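Local coordinates for protein dally-like, isoform A (Drosophila melanogaster, PDB 6XTZ) that serves as a GPI-anchored glypican of the fly cell surface that binds Wnt and Hedgehog proteins and shelters the palmitoleate lipid of Wnt, at residues L150-F155 with N167-V172; E174-L179 with N316-G321. The protein carries 5 engineered substitutions. All coordinates share one frame; numbering follows the deposited sequence.

Interaction 1 of 2, residues L150-F155 with N167-V172; sequences LYQKMF and NYMRCV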
# COMPACT_ATOMS: atom_id res chain seq x y z
N LEU A 150 -3.15 -37.60 -11.37
CA LEU A 150 -4.50 -38.02 -11.71
C LEU A 150 -4.53 -38.70 -13.08
O LEU A 150 -5.29 -39.66 -13.28
CB LEU A 150 -5.45 -36.82 -11.69
CG LEU A 150 -6.27 -36.60 -10.41
CD1 LEU A 150 -5.38 -36.60 -9.18
CD2 LEU A 150 -7.05 -35.30 -10.51
N TYR A 151 -3.73 -38.22 -14.03
CA TYR A 151 -3.66 -38.86 -15.34
C TYR A 151 -3.17 -40.29 -15.22
O TYR A 151 -3.65 -41.19 -15.93
CB TYR A 151 -2.75 -38.06 -16.27
CG TYR A 151 -3.27 -36.69 -16.66
CD1 TYR A 151 -4.60 -36.34 -16.46
CD2 TYR A 151 -2.42 -35.74 -17.22
CE1 TYR A 151 -5.07 -35.09 -16.81
CE2 TYR A 151 -2.88 -34.49 -17.58
CZ TYR A 151 -4.21 -34.17 -17.37
OH TYR A 151 -4.67 -32.92 -17.73
N GLN A 152 -2.20 -40.54 -14.33
CA GLN A 152 -1.66 -41.88 -14.16
C GLN A 152 -2.68 -42.80 -13.51
O GLN A 152 -2.90 -43.93 -13.98
CB GLN A 152 -0.38 -41.83 -13.33
CG GLN A 152 0.72 -40.99 -13.94
CD GLN A 152 1.97 -40.96 -13.09
OE1 GLN A 152 2.47 -42.01 -12.66
NE2 GLN A 152 2.49 -39.77 -12.82
N LYS A 153 -3.32 -42.35 -12.43
CA LYS A 153 -4.31 -43.18 -11.75
C LYS A 153 -5.52 -43.44 -12.63
O LYS A 153 -6.07 -44.55 -12.62
CB LYS A 153 -4.73 -42.52 -10.44
CG LYS A 153 -3.72 -42.69 -9.32
CD LYS A 153 -4.12 -41.91 -8.08
CE LYS A 153 -3.36 -42.41 -6.87
NZ LYS A 153 -1.91 -42.56 -7.15
N MET A 154 -5.94 -42.44 -13.40
CA MET A 154 -7.07 -42.64 -14.31
C MET A 154 -6.74 -43.63 -15.42
O MET A 154 -7.65 -44.19 -16.03
CB MET A 154 -7.50 -41.30 -14.91
CG MET A 154 -8.99 -41.20 -15.18
SD MET A 154 -9.96 -41.24 -13.66
CE MET A 154 -11.62 -41.17 -14.33
N PHE A 155 -5.45 -43.84 -15.70
CA PHE A 155 -5.05 -44.80 -16.72
C PHE A 155 -5.00 -46.23 -16.18
O PHE A 155 -5.23 -47.18 -16.93
CB PHE A 155 -3.69 -44.40 -17.30
CG PHE A 155 -3.04 -45.47 -18.13
CD1 PHE A 155 -3.47 -45.73 -19.42
CD2 PHE A 155 -1.99 -46.22 -17.62
CE1 PHE A 155 -2.87 -46.71 -20.18
CE2 PHE A 155 -1.38 -47.20 -18.38
CZ PHE A 155 -1.82 -47.45 -19.66
N ASN A 167 7.08 -50.52 -12.06
CA ASN A 167 7.51 -49.13 -12.01
C ASN A 167 7.98 -48.61 -13.36
O ASN A 167 8.76 -47.65 -13.42
CB ASN A 167 8.60 -48.95 -10.95
CG ASN A 167 8.04 -48.46 -9.63
OD1 ASN A 167 6.89 -48.74 -9.29
ND2 ASN A 167 8.84 -47.71 -8.88
N TYR A 168 7.52 -49.22 -14.45
CA TYR A 168 7.58 -48.60 -15.76
C TYR A 168 6.61 -47.42 -15.88
O TYR A 168 6.47 -46.85 -16.97
CB TYR A 168 7.27 -49.64 -16.84
CG TYR A 168 8.30 -49.73 -17.96
CD1 TYR A 168 9.64 -49.97 -17.68
CD2 TYR A 168 7.92 -49.59 -19.28
CE1 TYR A 168 10.57 -50.05 -18.69
CE2 TYR A 168 8.85 -49.67 -20.31
CZ TYR A 168 10.17 -49.90 -20.00
OH TYR A 168 11.10 -49.99 -21.02
N MET A 169 5.96 -47.04 -14.77
CA MET A 169 4.97 -45.97 -14.77
C MET A 169 5.57 -44.61 -15.11
O MET A 169 4.83 -43.69 -15.48
CB MET A 169 4.28 -45.89 -13.41
CG MET A 169 2.90 -45.27 -13.44
SD MET A 169 1.67 -46.36 -14.19
CE MET A 169 0.21 -45.37 -13.90
N ARG A 170 6.90 -44.46 -14.99
CA ARG A 170 7.55 -43.22 -15.39
C ARG A 170 7.29 -42.91 -16.86
O ARG A 170 7.19 -41.74 -17.24
CB ARG A 170 9.05 -43.31 -15.13
CG ARG A 170 9.42 -43.69 -13.70
CD ARG A 170 10.92 -43.86 -13.56
NE ARG A 170 11.31 -44.30 -12.23
CZ ARG A 170 12.57 -44.54 -11.86
NH1 ARG A 170 13.56 -44.39 -12.73
NH2 ARG A 170 12.83 -44.94 -10.62
N CYS A 171 7.19 -43.95 -17.69
CA CYS A 171 6.83 -43.74 -19.09
C CYS A 171 5.42 -43.19 -19.21
O CYS A 171 5.15 -42.31 -20.03
CB CYS A 171 6.97 -45.06 -19.86
SG CYS A 171 6.77 -44.90 -21.65
N VAL A 172 4.49 -43.70 -18.39
CA VAL A 172 3.13 -43.17 -18.37
C VAL A 172 3.14 -41.72 -17.89
O VAL A 172 2.45 -40.86 -18.44
CB VAL A 172 2.21 -44.05 -17.51
CG1 VAL A 172 0.79 -43.50 -17.51
CG2 VAL A 172 2.24 -45.48 -18.00

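Interaction 2 of 2, residues E174-L179 with N316-G321; sequences EHMKEL and NRVFQG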
# COMPACT_ATOMS: atom_id res chain seq x y z
N GLU A 174 5.69 -39.56 -18.07
CA GLU A 174 6.31 -38.73 -19.10
C GLU A 174 5.39 -38.55 -20.30
O GLU A 174 5.39 -37.49 -20.92
CB GLU A 174 7.64 -39.34 -19.54
CG GLU A 174 8.81 -39.01 -18.63
CD GLU A 174 9.24 -37.56 -18.75
OE1 GLU A 174 8.94 -36.93 -19.78
OE2 GLU A 174 9.89 -37.05 -17.81
N HIS A 175 4.59 -39.57 -20.63
CA HIS A 175 3.70 -39.46 -21.78
C HIS A 175 2.43 -38.69 -21.44
O HIS A 175 1.86 -38.03 -22.31
CB HIS A 175 3.35 -40.85 -22.31
CG HIS A 175 4.47 -41.52 -23.04
ND1 HIS A 175 4.28 -42.58 -23.90
CD2 HIS A 175 5.80 -41.27 -23.04
CE1 HIS A 175 5.45 -42.95 -24.39
NE2 HIS A 175 6.39 -42.18 -23.89
N MET A 176 1.98 -38.74 -20.18
CA MET A 176 0.82 -37.95 -19.77
C MET A 176 1.12 -36.46 -19.70
O MET A 176 0.18 -35.67 -19.57
CB MET A 176 0.30 -38.44 -18.42
CG MET A 176 -0.45 -39.76 -18.48
SD MET A 176 -1.91 -39.69 -19.54
CE MET A 176 -2.51 -41.37 -19.39
N LYS A 177 2.39 -36.06 -19.78
CA LYS A 177 2.72 -34.64 -19.73
C LYS A 177 2.26 -33.92 -20.99
O LYS A 177 1.84 -32.76 -20.92
CB LYS A 177 4.23 -34.46 -19.53
CG LYS A 177 4.73 -34.88 -18.16
CD LYS A 177 6.20 -34.52 -17.97
CE LYS A 177 6.67 -34.83 -16.56
NZ LYS A 177 8.08 -34.40 -16.34
N GLU A 178 2.32 -34.58 -22.14
CA GLU A 178 1.90 -33.98 -23.40
C GLU A 178 0.47 -34.33 -23.79
O GLU A 178 -0.08 -33.68 -24.69
CB GLU A 178 2.85 -34.41 -24.53
CG GLU A 178 2.93 -35.92 -24.74
CD GLU A 178 3.83 -36.30 -25.91
OE1 GLU A 178 4.08 -37.50 -26.10
OE2 GLU A 178 4.28 -35.38 -26.63
N LEU A 179 -0.14 -35.31 -23.14
CA LEU A 179 -1.51 -35.71 -23.44
C LEU A 179 -2.50 -34.91 -22.59
O LEU A 179 -2.16 -34.37 -21.54
CB LEU A 179 -1.70 -37.21 -23.21
CG LEU A 179 -0.83 -38.12 -24.08
CD1 LEU A 179 -0.97 -39.57 -23.65
CD2 LEU A 179 -1.19 -37.95 -25.55
N ASN A 316 -4.49 -46.41 -26.23
CA ASN A 316 -3.68 -46.98 -27.30
C ASN A 316 -2.42 -46.17 -27.54
O ASN A 316 -1.37 -46.74 -27.88
CB ASN A 316 -4.50 -47.08 -28.59
CG ASN A 316 -5.65 -48.06 -28.47
OD1 ASN A 316 -5.52 -49.13 -27.87
ND2 ASN A 316 -6.79 -47.70 -29.05
N ARG A 317 -2.49 -44.84 -27.37
CA ARG A 317 -1.31 -44.01 -27.56
C ARG A 317 -0.31 -44.17 -26.42
O ARG A 317 0.89 -43.96 -26.61
CB ARG A 317 -1.72 -42.55 -27.72
CG ARG A 317 -0.60 -41.62 -28.16
CD ARG A 317 -1.13 -40.22 -28.46
NE ARG A 317 -0.05 -39.28 -28.76
CZ ARG A 317 -0.24 -38.00 -29.03
NH1 ARG A 317 -1.47 -37.49 -29.06
NH2 ARG A 317 0.80 -37.21 -29.29
N VAL A 318 -0.79 -44.54 -25.23
CA VAL A 318 0.11 -44.79 -24.11
C VAL A 318 0.89 -46.08 -24.33
O VAL A 318 2.10 -46.14 -24.05
CB VAL A 318 -0.67 -44.81 -22.78
CG1 VAL A 318 0.22 -45.27 -21.64
CG2 VAL A 318 -1.24 -43.43 -22.49
N PHE A 319 0.23 -47.12 -24.83
CA PHE A 319 0.92 -48.37 -25.14
C PHE A 319 2.01 -48.15 -26.18
O PHE A 319 3.05 -48.82 -26.15
CB PHE A 319 -0.07 -49.42 -25.62
CG PHE A 319 -0.96 -49.96 -24.54
CD1 PHE A 319 -0.55 -49.95 -23.21
CD2 PHE A 319 -2.22 -50.47 -24.84
CE1 PHE A 319 -1.38 -50.44 -22.22
CE2 PHE A 319 -3.04 -50.96 -23.85
CZ PHE A 319 -2.62 -50.95 -22.54
N GLN A 320 1.79 -47.21 -27.11
CA GLN A 320 2.82 -46.84 -28.08
C GLN A 320 3.88 -45.99 -27.38
O GLN A 320 3.62 -44.84 -27.02
CB GLN A 320 2.19 -46.08 -29.24
CG GLN A 320 1.09 -46.83 -29.96
CD GLN A 320 0.35 -45.97 -30.97
OE1 GLN A 320 0.71 -44.81 -31.19
NE2 GLN A 320 -0.68 -46.52 -31.59
N GLY A 321 5.06 -46.56 -27.19
CA GLY A 321 6.16 -45.89 -26.53
C GLY A 321 6.47 -46.41 -25.14
O GLY A 321 7.58 -46.18 -24.64

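Interaction 1 of 2, residues L150-F155 with N167-V172
M169 reaches across to Q152 as a bent, flexible thioether, and the two side chains cross obliquely. Its chain leaves with CG opposite the backbone N (chi1 -155°) and then bends at chi2 (72°), which swings the terminal methyl onto the base of the glutamine: CE lies 3.6 Å from CB of Q152 and 3.4 Å from the backbone O of Q152. The glutamine runs the other way, extended beyond CG, and lays its amide oxygen against the root of the methionine, OE1 to CG of M169 being 3.4 Å. Each chain therefore covers the foot of the other. The amide nitrogen of Q152 is bonded to N148, one turn earlier on the helix, which limits how the amide can turn.

Beside this pair, V172 meets the ring of F155 from an oblique direction. Its two methyls touch neighbouring ring carbons, CG1 at 3.9 Å from CD2 of F155 and CG2 at 4.0 Å from CE2 of F155, while CE of M169 sits at the ring edge, 4.4 Å from CD2 of F155. The ring also makes an edge-to-face pair with F164 and touches helix 296-322. A branched valine suits this site, since it offers two methyls to one flat ring, and an unbranched methionine suits the longer reach to Q152.

The contact packs helix 139-158 against the start of helix 169-176 in the all-helical glypican core protein. No hydrogen bond crosses it, so cohesion rests on van der Waals packing, partly between apolar groups and partly of glutamine oxygens against the methionine's carbons.

Interaction 2 of 2, residues E174-L179 with N316-G321
The backbones come nearest at H175 and V318, whose CA atoms are 6.8 Å apart, where residues 174-179, on helix 169-176 and just beyond, meet 316-321 on helix 296-322. H175 carries its imidazole to the backbone there: CE1 is 3.7 Å from CA of G321, which lies in the ring plane at its edge, and 3.7 Å from O of Q320, also near the plane. Glycine suits the place because its phi of 108° would jam a CB against the preceding carbonyl, and such a CB would also clash with the imidazole. Replacing H175 by alanine would remove the imidazole and would probably leave a gap beside G321 and the carbonyl of Q320.

Within the elongated, all-helical glypican core, these pieces are far apart in sequence, and buried V318 presents its CG2 to 174-179. This methyl receives CE of M176 at 3.9 Å, the two side chains crossing at about a right angle, and CD1 of L179 at 4.0 Å. The other methyl of L179 turns to R317: CD2 lies over one guanidinium face, 3.6 Å from CZ of R317 and off the centre of the group. The extended chain of this exposed arginine also brings its CD against that methyl. E178 adds an opposite charge, OE1 standing 4.6 Å from NH2 of R317, far from the guanidinium plane and too distant for a salt bridge.

How the interactions relate
The two interactions have centres about 9 Å apart and share helix 169-176: its start packs on helix 139-158 in interaction 1, its later residues and those that follow on helix 296-322 in interaction 2. Interaction 1 comes first along the chain; it is local, whereas the second joins segments 137 residues apart. They touch directly, F155 CZ lying 3.6 Å from V318 CG1 and F155 CB 3.9 Å from M176 CE, and the disulfide C171-C322 ties the shared helix to helix 296-322 covalently. Three helices are thus packed together about 46 to 48 Å from the chain's centre, toward one end of the elongated glypican core.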